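Local coordinates for extracellular solute-binding protein, family 7 (Colwellia psychrerythraea, PDB 4PET) that binds pyruvate together with a calcium ion and probably delivers it, as a periplasmic solute-binding protein, to a TRAP transporter, at residues 27-39 and 62-76. Numbering follows the deposited sequence.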
ATOM      1  N   LYS A  27     -20.022  30.960   3.715  1.00 64.50           N
ATOM      2  CA  LYS A  27     -19.007  31.221   2.699  1.00 55.99           C
ATOM      3  C   LYS A  27     -18.556  29.959   1.959  1.00 43.46           C
ATOM      4  O   LYS A  27     -18.373  28.911   2.568  1.00 46.89           O
ATOM      5  CB  LYS A  27     -17.819  31.891   3.399  1.00 58.43           C
ATOM      6  CG  LYS A  27     -16.752  32.525   2.513  1.00 61.11           C
ATOM      7  CD  LYS A  27     -15.555  32.940   3.377  1.00 60.26           C
ATOM      8  CE  LYS A  27     -15.980  33.767   4.609  1.00 65.99           C
ATOM      9  NZ  LYS A  27     -14.886  34.059   5.596  1.00 66.81           N
ATOM     10  N   LYS A  28     -18.404  30.073   0.639  1.00 31.38           N
ATOM     11  CA  LYS A  28     -17.879  28.985  -0.197  1.00 31.48           C
ATOM     12  C   LYS A  28     -16.503  29.381  -0.712  1.00 27.66           C
ATOM     13  O   LYS A  28     -16.230  30.550  -0.908  1.00 30.37           O
ATOM     14  CB  LYS A  28     -18.817  28.686  -1.366  1.00 30.29           C
ATOM     15  CG  LYS A  28     -20.234  28.347  -0.906  1.00 41.32           C
ATOM     16  CD  LYS A  28     -21.155  28.003  -2.077  1.00 41.03           C
ATOM     17  CE  LYS A  28     -22.512  27.519  -1.602  1.00 41.66           C
ATOM     18  NZ  LYS A  28     -23.168  28.507  -0.704  1.00 51.79           N
ATOM     19  N   TYR A  29     -15.644  28.392  -0.877  1.00 21.71           N
ATOM     20  CA  TYR A  29     -14.283  28.571  -1.369  1.00 25.75           C
ATOM     21  C   TYR A  29     -14.150  27.946  -2.759  1.00 24.88           C
ATOM     22  O   TYR A  29     -14.632  26.842  -3.010  1.00 23.01           O
ATOM     23  CB  TYR A  29     -13.297  27.924  -0.379  1.00 26.28           C
ATOM     24  CG  TYR A  29     -13.428  28.531   1.013  1.00 30.00           C
ATOM     25  CD1 TYR A  29     -14.413  28.111   1.888  1.00 20.61           C
ATOM     26  CD2 TYR A  29     -12.588  29.560   1.423  1.00 25.21           C
ATOM     27  CE1 TYR A  29     -14.561  28.700   3.146  1.00 26.65           C
ATOM     28  CE2 TYR A  29     -12.709  30.139   2.674  1.00 27.59           C
ATOM     29  CZ  TYR A  29     -13.695  29.707   3.527  1.00 31.11           C
ATOM     30  OH  TYR A  29     -13.807  30.289   4.746  1.00 34.31           O
ATOM     31  N   ARG A  30     -13.518  28.687  -3.657  1.00 22.32           N
ATOM     32  CA  ARG A  30     -13.248  28.244  -5.015  1.00 20.97           C
ATOM     33  C   ARG A  30     -11.748  28.343  -5.239  1.00 25.88           C
ATOM     34  O   ARG A  30     -11.184  29.432  -5.318  1.00 31.10           O
ATOM     35  CB  ARG A  30     -14.038  29.114  -5.987  1.00 24.74           C
ATOM     36  CG  ARG A  30     -15.521  28.905  -5.829  1.00 28.50           C
ATOM     37  CD  ARG A  30     -16.271  29.989  -6.507  1.00 32.97           C
ATOM     38  NE  ARG A  30     -15.999  31.262  -5.875  1.00 31.36           N
ATOM     39  CZ  ARG A  30     -16.731  31.808  -4.921  1.00 31.86           C
ATOM     40  NH1 ARG A  30     -17.818  31.197  -4.453  1.00 32.14           N
ATOM     41  NH2 ARG A  30     -16.376  32.985  -4.440  1.00 30.27           N
ATOM     42  N   TRP A  31     -11.105  27.185  -5.290  1.00 18.12           N
ATOM     43  CA  TRP A  31      -9.669  27.079  -5.404  1.00 21.42           C
ATOM     44  C   TRP A  31      -9.278  26.583  -6.794  1.00 25.73           C
ATOM     45  O   TRP A  31     -10.114  26.068  -7.523  1.00 25.21           O
ATOM     46  CB  TRP A  31      -9.177  26.047  -4.400  1.00 19.17           C
ATOM     47  CG  TRP A  31      -8.975  26.610  -3.013  1.00 23.22           C
ATOM     48  CD1 TRP A  31      -9.464  27.785  -2.515  1.00 21.20           C
ATOM     49  CD2 TRP A  31      -8.206  26.019  -1.974  1.00 16.00           C
ATOM     50  NE1 TRP A  31      -9.054  27.947  -1.200  1.00 18.15           N
ATOM     51  CE2 TRP A  31      -8.276  26.876  -0.852  1.00 24.07           C
ATOM     52  CE3 TRP A  31      -7.469  24.842  -1.868  1.00 16.76           C
ATOM     53  CZ2 TRP A  31      -7.608  26.604   0.321  1.00 19.26           C
ATOM     54  CZ3 TRP A  31      -6.813  24.578  -0.676  1.00 20.82           C
ATOM     55  CH2 TRP A  31      -6.898  25.443   0.391  1.00 16.37           C
ATOM     56  N   LYS A  32      -8.003  26.730  -7.133  1.00 16.86           N
ATOM     57  CA  LYS A  32      -7.433  26.100  -8.316  1.00 22.75           C
ATOM     58  C   LYS A  32      -6.174  25.313  -7.997  1.00 17.43           C
ATOM     59  O   LYS A  32      -5.379  25.662  -7.103  1.00 15.43           O
ATOM     60  CB  LYS A  32      -7.174  27.099  -9.448  1.00 24.80           C
ATOM     61  CG  LYS A  32      -6.661  28.422  -9.050  1.00 35.02           C
ATOM     62  CD  LYS A  32      -7.004  29.445 -10.140  1.00 43.10           C
ATOM     63  CE  LYS A  32      -6.014  30.589 -10.184  1.00 52.35           C
ATOM     64  NZ  LYS A  32      -6.006  31.263 -11.523  1.00 61.82           N
ATOM     65  N   LEU A  33      -6.012  24.219  -8.731  1.00 16.75           N
ATOM     66  CA  LEU A  33      -4.866  23.333  -8.550  1.00 16.35           C
ATOM     67  C   LEU A  33      -4.089  23.342  -9.866  1.00 18.80           C
ATOM     68  O   LEU A  33      -4.685  23.192 -10.936  1.00 20.09           O
ATOM     69  CB  LEU A  33      -5.301  21.930  -8.137  1.00 18.85           C
ATOM     70  CG  LEU A  33      -4.166  20.888  -8.019  1.00 20.17           C
ATOM     71  CD1 LEU A  33      -4.608  19.772  -7.080  1.00 25.80           C
ATOM     72  CD2 LEU A  33      -3.726  20.278  -9.365  1.00 16.27           C
ATOM     73  N   ALA A  34      -2.772  23.583  -9.798  1.00 17.49           N
ATOM     74  CA  ALA A  34      -1.916  23.432 -10.981  1.00 20.21           C
ATOM     75  C   ALA A  34      -1.195  22.099 -10.938  1.00 17.34           C
ATOM     76  O   ALA A  34      -0.490  21.801  -9.981  1.00 17.96           O
ATOM     77  CB  ALA A  34      -0.890  24.546 -11.059  1.00 22.12           C
ATOM     78  N   GLU A  35      -1.324  21.312 -11.994  1.00 14.93           N
ATOM     79  CA  GLU A  35      -0.626  20.026 -12.046  1.00 13.87           C
ATOM     80  C   GLU A  35       0.425  20.017 -13.170  1.00 16.27           C
ATOM     81  O   GLU A  35       0.228  20.644 -14.186  1.00 18.91           O
ATOM     82  CB  GLU A  35      -1.616  18.864 -12.171  1.00 16.22           C
ATOM     83  CG  GLU A  35      -2.516  18.829 -13.437  1.00 16.97           C
ATOM     84  CD  GLU A  35      -3.470  17.632 -13.429  1.00 20.72           C
ATOM     85  OE1 GLU A  35      -3.447  16.877 -12.426  1.00 21.41           O
ATOM     86  OE2 GLU A  35      -4.224  17.435 -14.419  1.00 20.38           O
ATOM     87  N   THR A  36       1.527  19.294 -12.958  1.00 17.06           N
ATOM     88  CA  THR A  36       2.579  19.169 -13.925  1.00 19.20           C
ATOM     89  C   THR A  36       2.099  18.509 -15.219  1.00 25.51           C
ATOM     90  O   THR A  36       2.569  18.860 -16.302  1.00 21.02           O
ATOM     91  CB  THR A  36       3.737  18.347 -13.358  1.00 19.62           C
ATOM     92  OG1 THR A  36       4.387  19.102 -12.324  1.00 20.41           O
ATOM     93  CG2 THR A  36       4.773  17.960 -14.489  1.00 19.16           C
ATOM     94  N   TRP A  37       1.149  17.585 -15.111  1.00 21.05           N
ATOM     95  CA  TRP A  37       0.839  16.698 -16.227  1.00 16.54           C
ATOM     96  C   TRP A  37      -0.015  17.394 -17.241  1.00 20.50           C
ATOM     97  O   TRP A  37      -0.689  18.352 -16.907  1.00 21.72           O
ATOM     98  CB  TRP A  37       0.126  15.432 -15.705  1.00 19.05           C
ATOM     99  CG  TRP A  37       0.391  15.249 -14.259  1.00 18.17           C
ATOM    100  CD1 TRP A  37      -0.496  15.390 -13.253  1.00 16.17           C
ATOM    101  CD2 TRP A  37       1.652  14.952 -13.647  1.00 17.97           C
ATOM    102  NE1 TRP A  37       0.116  15.173 -12.052  1.00 16.89           N
ATOM    103  CE2 TRP A  37       1.439  14.916 -12.262  1.00 18.88           C
ATOM    104  CE3 TRP A  37       2.934  14.730 -14.138  1.00 19.36           C
ATOM    105  CZ2 TRP A  37       2.469  14.666 -11.351  1.00 20.45           C
ATOM    106  CZ3 TRP A  37       3.956  14.484 -13.231  1.00 16.82           C
ATOM    107  CH2 TRP A  37       3.715  14.445 -11.858  1.00 16.94           C
ATOM    108  N   GLY A  38       0.045  16.926 -18.494  1.00 25.20           N
ATOM    109  CA  GLY A  38      -0.865  17.361 -19.534  1.00 22.51           C
ATOM    110  C   GLY A  38      -2.294  16.975 -19.202  1.00 22.48           C
ATOM    111  O   GLY A  38      -2.551  16.280 -18.222  1.00 20.32           O
ATOM    112  N   PRO A  39      -3.248  17.426 -20.026  1.00 23.37           N
ATOM    113  CA  PRO A  39      -4.673  17.206 -19.784  1.00 32.53           C
ATOM    114  C   PRO A  39      -5.050  15.725 -19.942  1.00 27.82           C
ATOM    115  O   PRO A  39      -4.418  15.035 -20.735  1.00 22.87           O
ATOM    116  CB  PRO A  39      -5.335  18.063 -20.875  1.00 34.06           C
ATOM    117  CG  PRO A  39      -4.318  18.158 -21.950  1.00 34.06           C
ATOM    118  CD  PRO A  39      -3.011  18.243 -21.225  1.00 27.40           C
ATOM    119  N   ARG A  62     -18.965  23.429  -0.709  1.00 20.46           N
ATOM    120  CA  ARG A  62     -18.341  24.559  -0.001  1.00 23.53           C
ATOM    121  C   ARG A  62     -16.874  24.741  -0.358  1.00 25.58           C
ATOM    122  O   ARG A  62     -16.345  25.850  -0.270  1.00 22.81           O
ATOM    123  CB  ARG A  62     -18.452  24.403   1.510  1.00 20.94           C
ATOM    124  CG  ARG A  62     -19.852  24.566   2.059  1.00 22.08           C
ATOM    125  CD  ARG A  62     -19.832  24.326   3.562  1.00 34.85           C
ATOM    126  NE  ARG A  62     -19.614  22.913   3.859  1.00 34.68           N
ATOM    127  CZ  ARG A  62     -19.019  22.454   4.958  1.00 33.96           C
ATOM    128  NH1 ARG A  62     -18.561  23.297   5.866  1.00 24.93           N
ATOM    129  NH2 ARG A  62     -18.869  21.147   5.142  1.00 34.84           N
ATOM    130  N   LEU A  63     -16.196  23.659  -0.718  1.00 21.73           N
ATOM    131  CA  LEU A  63     -14.867  23.787  -1.301  1.00 20.28           C
ATOM    132  C   LEU A  63     -14.813  23.094  -2.654  1.00 24.39           C
ATOM    133  O   LEU A  63     -14.990  21.884  -2.730  1.00 20.97           O
ATOM    134  CB  LEU A  63     -13.786  23.214  -0.372  1.00 21.14           C
ATOM    135  CG  LEU A  63     -12.349  23.242  -0.877  1.00 19.89           C
ATOM    136  CD1 LEU A  63     -11.877  24.668  -1.207  1.00 23.14           C
ATOM    137  CD2 LEU A  63     -11.408  22.604   0.120  1.00 20.02           C
ATOM    138  N   THR A  64     -14.590  23.870  -3.714  1.00 19.89           N
ATOM    139  CA  THR A  64     -14.351  23.290  -5.021  1.00 22.66           C
ATOM    140  C   THR A  64     -12.981  23.689  -5.618  1.00 28.82           C
ATOM    141  O   THR A  64     -12.500  24.836  -5.487  1.00 24.72           O
ATOM    142  CB  THR A  64     -15.446  23.665  -6.000  1.00 23.09           C
ATOM    143  OG1 THR A  64     -15.343  25.041  -6.296  1.00 32.17           O
ATOM    144  CG2 THR A  64     -16.834  23.367  -5.412  1.00 28.50           C
ATOM    145  N   ILE A  65     -12.374  22.724  -6.290  1.00 19.74           N
ATOM    146  CA  ILE A  65     -11.024  22.868  -6.784  1.00 17.43           C
ATOM    147  C   ILE A  65     -10.994  22.628  -8.316  1.00 18.17           C
ATOM    148  O   ILE A  65     -11.197  21.499  -8.788  1.00 18.75           O
ATOM    149  CB  ILE A  65     -10.096  21.914  -6.056  1.00 17.82           C
ATOM    150  CG1 ILE A  65     -10.194  22.089  -4.526  1.00 18.51           C
ATOM    151  CG2 ILE A  65      -8.674  22.127  -6.476  1.00 20.81           C
ATOM    152  CD1 ILE A  65      -9.760  20.903  -3.780  1.00 20.64           C
ATOM    153  N   ARG A  66     -10.773  23.704  -9.073  1.00 17.20           N
ATOM    154  CA  ARG A  66     -10.521  23.586 -10.500  1.00 16.95           C
ATOM    155  C   ARG A  66      -9.108  23.087 -10.742  1.00 25.82           C
ATOM    156  O   ARG A  66      -8.158  23.541 -10.112  1.00 24.18           O
ATOM    157  CB  ARG A  66     -10.711  24.929 -11.209  1.00 28.52           C
ATOM    158  CG  ARG A  66     -10.627  24.810 -12.746  1.00 35.96           C
ATOM    159  CD  ARG A  66      -9.640  25.805 -13.300  1.00 41.96           C
ATOM    160  NE  ARG A  66     -10.124  27.139 -13.065  1.00 36.20           N
ATOM    161  CZ  ARG A  66      -9.420  28.256 -13.222  1.00 40.94           C
ATOM    162  NH1 ARG A  66      -8.166  28.222 -13.614  1.00 41.53           N
ATOM    163  NH2 ARG A  66      -9.997  29.428 -12.984  1.00 40.74           N
ATOM    164  N   ILE A  67      -8.963  22.146 -11.667  1.00 22.52           N
ATOM    165  CA  ILE A  67      -7.648  21.592 -11.983  1.00 16.08           C
ATOM    166  C   ILE A  67      -7.154  22.164 -13.330  1.00 20.39           C
ATOM    167  O   ILE A  67      -7.844  22.059 -14.351  1.00 23.93           O
ATOM    168  CB  ILE A  67      -7.699  20.072 -12.049  1.00 15.00           C
ATOM    169  CG1 ILE A  67      -8.170  19.490 -10.731  1.00 23.63           C
ATOM    170  CG2 ILE A  67      -6.353  19.475 -12.349  1.00 20.04           C
ATOM    171  CD1 ILE A  67      -8.372  18.039 -10.842  1.00 23.30           C
ATOM    172  N   ASP A  68      -5.986  22.805 -13.298  1.00 17.22           N
ATOM    173  CA  ASP A  68      -5.312  23.256 -14.516  1.00 19.84           C
ATOM    174  C   ASP A  68      -4.118  22.390 -14.834  1.00 21.12           C
ATOM    175  O   ASP A  68      -3.167  22.270 -14.053  1.00 18.05           O
ATOM    176  CB  ASP A  68      -4.806  24.671 -14.387  1.00 22.98           C
ATOM    177  CG  ASP A  68      -5.909  25.679 -14.196  1.00 29.52           C
ATOM    178  OD1 ASP A  68      -7.087  25.327 -14.330  1.00 27.35           O
ATOM    179  OD2 ASP A  68      -5.576  26.847 -13.932  1.00 26.00           O
ATOM    180  N   SER A  69      -4.135  21.839 -16.027  1.00 20.59           N
ATOM    181  CA  SER A  69      -3.078  20.945 -16.450  1.00 21.45           C
ATOM    182  C   SER A  69      -2.084  21.770 -17.229  1.00 20.16           C
ATOM    183  O   SER A  69      -2.288  22.978 -17.453  1.00 21.34           O
ATOM    184  CB  SER A  69      -3.633  19.807 -17.317  1.00 20.51           C
ATOM    185  OG  SER A  69      -4.630  19.076 -16.626  1.00 22.53           O
ATOM    186  N   SER A  70      -0.999  21.146 -17.650  1.00 22.02           N
ATOM    187  CA  SER A  70       0.053  21.897 -18.351  1.00 24.14           C
ATOM    188  C   SER A  70      -0.430  22.695 -19.579  1.00 26.57           C
ATOM    189  O   SER A  70       0.164  23.717 -19.900  1.00 29.49           O
ATOM    190  CB  SER A  70       1.223  20.987 -18.725  1.00 26.88           C
ATOM    191  OG  SER A  70       0.844  20.057 -19.703  1.00 27.89           O
ATOM    192  N   ASN A  71      -1.497  22.261 -20.254  1.00 25.18           N
ATOM    193  CA  ASN A  71      -1.968  22.974 -21.447  1.00 25.18           C
ATOM    194  C   ASN A  71      -2.585  24.322 -21.064  1.00 24.70           C
ATOM    195  O   ASN A  71      -2.606  25.267 -21.857  1.00 26.07           O
ATOM    196  CB  ASN A  71      -2.986  22.140 -22.242  1.00 28.62           C
ATOM    197  CG  ASN A  71      -4.238  21.814 -21.427  1.00 28.03           C
ATOM    198  OD1 ASN A  71      -4.152  21.364 -20.275  1.00 27.52           O
ATOM    199  ND2 ASN A  71      -5.402  22.073 -22.003  1.00 24.64           N
ATOM    200  N   LYS A  72      -3.065  24.416 -19.834  1.00 27.68           N
ATOM    201  CA  LYS A  72      -3.705  25.630 -19.353  1.00 27.56           C
ATOM    202  C   LYS A  72      -2.699  26.624 -18.761  1.00 26.43           C
ATOM    203  O   LYS A  72      -2.659  27.774 -19.180  1.00 30.55           O
ATOM    204  CB  LYS A  72      -4.776  25.267 -18.332  1.00 30.36           C
ATOM    205  CG  LYS A  72      -5.353  26.445 -17.561  1.00 41.52           C
ATOM    206  CD  LYS A  72      -6.337  27.241 -18.379  1.00 52.87           C
ATOM    207  CE  LYS A  72      -6.808  28.473 -17.596  1.00 54.11           C
ATOM    208  NZ  LYS A  72      -8.170  28.916 -17.998  1.00 54.93           N
ATOM    209  N   HIS A  73      -1.890  26.197 -17.793  1.00 25.81           N
ATOM    210  CA  HIS A  73      -0.945  27.126 -17.134  1.00 26.01           C
ATOM    211  C   HIS A  73       0.408  27.304 -17.844  1.00 26.01           C
ATOM    212  O   HIS A  73       1.135  28.210 -17.495  1.00 28.02           O
ATOM    213  CB  HIS A  73      -0.734  26.757 -15.647  1.00 19.95           C
ATOM    214  CG  HIS A  73      -0.234  25.359 -15.426  1.00 18.84           C
ATOM    215  ND1 HIS A  73       1.028  24.964 -15.798  1.00 21.05           N
ATOM    216  CD2 HIS A  73      -0.832  24.263 -14.886  1.00 18.79           C
ATOM    217  CE1 HIS A  73       1.201  23.683 -15.499  1.00 22.62           C
ATOM    218  NE2 HIS A  73       0.083  23.232 -14.945  1.00 17.86           N
ATOM    219  N   LYS A  74       0.742  26.444 -18.811  1.00 27.47           N
ATOM    220  CA  LYS A  74       1.959  26.581 -19.640  1.00 26.81           C
ATOM    221  C   LYS A  74       3.293  26.392 -18.921  1.00 27.20           C
ATOM    222  O   LYS A  74       4.347  26.796 -19.424  1.00 28.62           O
ATOM    223  CB  LYS A  74       2.001  27.948 -20.348  1.00 33.36           C
ATOM    224  CG  LYS A  74       0.792  28.259 -21.182  1.00 35.18           C
ATOM    225  CD  LYS A  74       0.506  27.155 -22.181  1.00 35.75           C
ATOM    226  CE  LYS A  74      -0.543  27.596 -23.195  1.00 42.97           C
ATOM    227  NZ  LYS A  74      -1.772  28.125 -22.543  1.00 53.41           N
ATOM    228  N   SER A  75       3.284  25.737 -17.776  1.00 22.84           N
ATOM    229  CA  SER A  75       4.507  25.627 -16.993  1.00 26.46           C
ATOM    230  C   SER A  75       4.532  24.326 -16.198  1.00 20.83           C
ATOM    231  O   SER A  75       4.377  24.311 -14.994  1.00 20.95           O
ATOM    232  CB  SER A  75       4.720  26.842 -16.094  1.00 30.40           C
ATOM    233  OG  SER A  75       6.053  26.835 -15.607  1.00 30.95           O
ATOM    234  N   ALA A  76       4.752  23.221 -16.900  1.00 24.33           N
ATOM    235  CA  ALA A  76       4.813  21.914 -16.265  1.00 21.73           C
ATOM    236  C   ALA A  76       5.648  21.923 -14.965  1.00 21.89           C
ATOM    237  O   ALA A  76       5.264  21.323 -13.968  1.00 21.33           O
ATOM    238  CB  ALA A  76       5.365  20.884 -17.279  1.00 24.04           C
TER
HETATM  239  O   HOH W   1     -17.098  26.349  -3.729  1.00 25.49           O
HETATM  240  O   HOH W   2     -12.856  26.169  -7.916  1.00 34.60           O
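L63 CD1 lies over one face of the W31 indole, 4.0 Å from the centroid of its five-membered ring in a CH-pi contact. The Y29 ring turns an edge to the backbone oxygen of R62, while K32 CD rests over one face of the R66 guanidinium, whose edge meets D68 in a salt bridge through a weak, bent bond (R66 NH1 to D68 OD2, 2.9 Å); OD2 also hydrogen-bonds to the Y88 hydroxyl. The H73 imidazole has S69 O above one face and gives NE2-H to E35 O in its ring plane (2.7 Å), although the nitrogen sits 39° out of the carbonyl plane; chi1 of 57° turns the ring toward that strand end. S75 N bonds to H73 ND1, so both ring nitrogens are engaged.

Strands 29-35 and 63-68 are the parallel pair of a right-handed beta-alpha-beta unit crossing over through helix 44-58, onto which L33, L63, I65 and I67 pack. Seven backbone bonds, from Y29 N to R62 O through E35 N to D68 O, join them. E35 OE2 accepts from S69 OG on its anti lone pair (2.8 Å), and OE1 bonds to T48. Past the strands, S70 N bonds to W37 O (2.9 Å); the W37 indole reaches toward pyruvate-binding Y97.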